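PDB 2JCB: 5-formyltetrahydrofolate cyclo-ligase family protein from Bacillus anthracis, which probably catalyses the ATP-dependent, magnesium-requiring cyclisation of 5-formyltetrahydrofolate to 5,10-methenyltetrahydrofolate. Local coordinates for residues A52-I57 and G78-V83. Numbering follows the deposited sequence.
Sequences AKTIGI and GKRVVV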
ATOM      1  N   ALA A  52     -10.707  12.946   2.113  1.00 30.47           N
ATOM      2  CA  ALA A  52     -11.225  11.568   1.943  1.00 31.28           C
ATOM      3  C   ALA A  52     -12.173  11.286   3.082  1.00 30.80           C
ATOM      4  O   ALA A  52     -11.846  11.539   4.255  1.00 31.75           O
ATOM      5  CB  ALA A  52     -10.142  10.558   1.995  1.00 31.09           C
ATOM      6  N   LYS A  53     -13.360  10.796   2.754  1.00 30.85           N
ATOM      7  CA  LYS A  53     -14.197  10.358   3.810  1.00 30.58           C
ATOM      8  C   LYS A  53     -14.108   8.844   4.033  1.00 29.71           C
ATOM      9  O   LYS A  53     -14.430   8.385   5.111  1.00 30.74           O
ATOM     10  CB  LYS A  53     -15.627  10.826   3.590  1.00 31.71           C
ATOM     11  CG  LYS A  53     -15.831  12.368   3.721  1.00 35.40           C
ATOM     12  CD  LYS A  53     -14.979  12.972   4.857  1.00 37.71           C
ATOM     13  CE  LYS A  53     -15.304  14.470   5.152  1.00 39.44           C
ATOM     14  NZ  LYS A  53     -13.996  15.194   5.380  1.00 43.52           N
ATOM     15  N   THR A  54     -13.647   8.114   3.017  1.00 29.74           N
ATOM     16  CA  THR A  54     -13.366   6.665   3.119  1.00 27.74           C
ATOM     17  C   THR A  54     -11.997   6.420   2.556  1.00 28.94           C
ATOM     18  O   THR A  54     -11.731   6.784   1.416  1.00 29.22           O
ATOM     19  CB  THR A  54     -14.394   5.817   2.321  1.00 27.86           C
ATOM     20  OG1 THR A  54     -15.716   6.077   2.796  1.00 29.52           O
ATOM     21  CG2 THR A  54     -14.158   4.312   2.489  1.00 30.50           C
ATOM     22  N   ILE A  55     -11.172   5.725   3.342  1.00 28.18           N
ATOM     23  CA  ILE A  55      -9.832   5.446   2.957  1.00 28.16           C
ATOM     24  C   ILE A  55      -9.646   3.918   2.982  1.00 29.23           C
ATOM     25  O   ILE A  55     -10.043   3.284   3.961  1.00 30.96           O
ATOM     26  CB  ILE A  55      -8.825   6.136   3.884  1.00 29.37           C
ATOM     27  CG1 ILE A  55      -8.974   7.672   3.745  1.00 31.66           C
ATOM     28  CG2 ILE A  55      -7.461   5.669   3.465  1.00 31.83           C
ATOM     29  CD1 ILE A  55      -8.286   8.463   4.744  1.00 37.96           C
ATOM     30  N   GLY A  56      -8.982   3.410   1.947  1.00 28.96           N
ATOM     31  CA  GLY A  56      -8.591   1.983   1.773  1.00 27.42           C
ATOM     32  C   GLY A  56      -7.097   1.908   2.136  1.00 29.25           C
ATOM     33  O   GLY A  56      -6.279   2.735   1.670  1.00 29.10           O
ATOM     34  N   ILE A  57      -6.739   0.919   2.964  1.00 29.31           N
ATOM     35  CA  ILE A  57      -5.338   0.804   3.414  1.00 30.15           C
ATOM     36  C   ILE A  57      -5.055  -0.666   3.744  1.00 29.05           C
ATOM     37  O   ILE A  57      -5.980  -1.457   3.892  1.00 29.82           O
ATOM     38  CB  ILE A  57      -5.095   1.673   4.672  1.00 29.71           C
ATOM     39  CG1 ILE A  57      -3.612   1.813   5.042  1.00 30.24           C
ATOM     40  CG2 ILE A  57      -6.079   1.294   5.894  1.00 31.45           C
ATOM     41  CD1 ILE A  57      -3.369   3.000   5.958  1.00 31.12           C
ATOM     42  N   GLY A  78     -13.034  10.597  12.067  1.00 32.88           N
ATOM     43  CA  GLY A  78     -14.349  10.208  11.575  1.00 31.49           C
ATOM     44  C   GLY A  78     -14.336   9.637  10.159  1.00 30.59           C
ATOM     45  O   GLY A  78     -15.422   9.557   9.543  1.00 33.49           O
ATOM     46  N   LYS A  79     -13.167   9.224   9.645  1.00 30.23           N
ATOM     47  CA  LYS A  79     -13.139   8.673   8.317  1.00 26.98           C
ATOM     48  C   LYS A  79     -13.494   7.194   8.426  1.00 28.24           C
ATOM     49  O   LYS A  79     -13.189   6.581   9.452  1.00 30.36           O
ATOM     50  CB  LYS A  79     -11.730   8.786   7.712  1.00 26.16           C
ATOM     51  CG  LYS A  79     -11.231  10.234   7.688  1.00 26.45           C
ATOM     52  CD  LYS A  79      -9.901  10.223   6.940  1.00 29.35           C
ATOM     53  CE  LYS A  79      -9.238  11.588   6.956  1.00 29.93           C
ATOM     54  NZ  LYS A  79     -10.071  12.618   6.284  1.00 31.64           N
ATOM     55  N   ARG A  80     -14.074   6.627   7.368  1.00 27.39           N
ATOM     56  CA  ARG A  80     -14.385   5.203   7.318  1.00 27.55           C
ATOM     57  C   ARG A  80     -13.122   4.553   6.810  1.00 28.90           C
ATOM     58  O   ARG A  80     -12.495   5.075   5.897  1.00 30.42           O
ATOM     59  CB  ARG A  80     -15.536   4.954   6.341  1.00 29.61           C
ATOM     60  CG  ARG A  80     -15.831   3.518   6.089  1.00 33.14           C
ATOM     61  CD  ARG A  80     -17.187   3.354   5.460  1.00 35.56           C
ATOM     62  NE  ARG A  80     -17.220   3.934   4.122  1.00 36.23           N
ATOM     63  CZ  ARG A  80     -18.217   3.761   3.261  1.00 37.60           C
ATOM     64  NH1 ARG A  80     -19.256   3.020   3.611  1.00 34.07           N
ATOM     65  NH2 ARG A  80     -18.153   4.307   2.040  1.00 37.64           N
ATOM     66  N   VAL A  81     -12.746   3.441   7.442  1.00 27.64           N
ATOM     67  CA  VAL A  81     -11.520   2.736   7.092  1.00 26.19           C
ATOM     68  C   VAL A  81     -11.888   1.362   6.518  1.00 27.22           C
ATOM     69  O   VAL A  81     -12.673   0.627   7.114  1.00 27.04           O
ATOM     70  CB  VAL A  81     -10.610   2.524   8.334  1.00 26.80           C
ATOM     71  CG1 VAL A  81      -9.473   1.629   7.991  1.00 27.58           C
ATOM     72  CG2 VAL A  81     -10.002   3.837   8.819  1.00 27.96           C
ATOM     73  N   VAL A  82     -11.335   1.072   5.347  1.00 25.84           N
ATOM     74  CA  VAL A  82     -11.509  -0.254   4.672  1.00 26.95           C
ATOM     75  C   VAL A  82     -10.162  -0.930   4.410  1.00 28.74           C
ATOM     76  O   VAL A  82      -9.207  -0.305   3.927  1.00 29.51           O
ATOM     77  CB  VAL A  82     -12.440  -0.228   3.413  1.00 27.80           C
ATOM     78  CG1 VAL A  82     -13.794   0.341   3.766  1.00 24.84           C
ATOM     79  CG2 VAL A  82     -11.812   0.547   2.266  1.00 28.18           C
ATOM     80  N   VAL A  83     -10.104  -2.241   4.683  1.00 28.94           N
ATOM     81  CA  VAL A  83      -8.870  -3.033   4.523  1.00 27.57           C
ATOM     82  C   VAL A  83      -9.194  -4.297   3.680  1.00 28.23           C
ATOM     83  O   VAL A  83     -10.347  -4.766   3.708  1.00 28.45           O
ATOM     84  CB  VAL A  83      -8.351  -3.449   5.919  1.00 28.97           C
ATOM     85  CG1 VAL A  83      -7.859  -2.201   6.682  1.00 29.80           C
ATOM     86  CG2 VAL A  83      -9.507  -4.085   6.769  1.00 26.04           C
TER
HETATM   87  O   HOH W   1     -12.295  13.543   7.758  1.00 33.95           O
HETATM   88  O   HOH W   2     -16.476   9.569   6.887  1.00 36.03           O
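Arg-80 leaves its strand with CG anti to the backbone N (chi1 173°), then bends at chi3 (66°), which turns the guanidinium edge onto the hydroxyl of Thr-54. That hydroxyl lies beside its own backbone N, and Arg-80 takes it side-on with two nitrogens: NE to Thr-54 OG1 is 2.9 Å and NH2 to the same OG1 3.1 Å, the oxygen close to the guanidinium plane. A beta-branched threonine suits a strand and offers a hydroxyl acceptor close to the backbone, which the two Arg-80 bonds hold in place, while arginine is long enough to give NH2 a second partner, the carboxylate of Glu-126.

On the face that carries Ile-55, the extended Lys-79 chain crosses that side chain; CD to Ile-55 CD1, 3.2 Å, is closer than usual for two carbons, so the spot is strained or imprecisely placed. Only at chi4 does Lys-79 bend, delivering NZ to Ala-52 O (2.9 Å) in the carbonyl plane. Trp-49 O and a water bind NZ too, and the Trp-49 ring adds a cation-pi contact, which probably helps the ammonium tolerate the like charge of Lys-53 NZ, 4.8 Å from Lys-79 NZ.

Between these side chains the backbones pair in parallel, from Arg-80 N to Lys-53 O through to Ile-57 N to Val-82 O (2.9 Å). Val-82 CG2 lies 3.6 Å from Gly-56 CA, on the face shared with Thr-54. Ile-57 CG2 meets Val-81 CG1 and Val-83 CG1; beta-branched residues favour extended backbone, and Ile-57 and Val-81 offer compact apolar surface to helix 68-76, completing the beta-alpha-beta crossover of this Rossmann-like sheet. Polar grips at the strand starts followed by aliphatic packing imply that directional bonds and apolar burial together hold the two neighbouring strands in register.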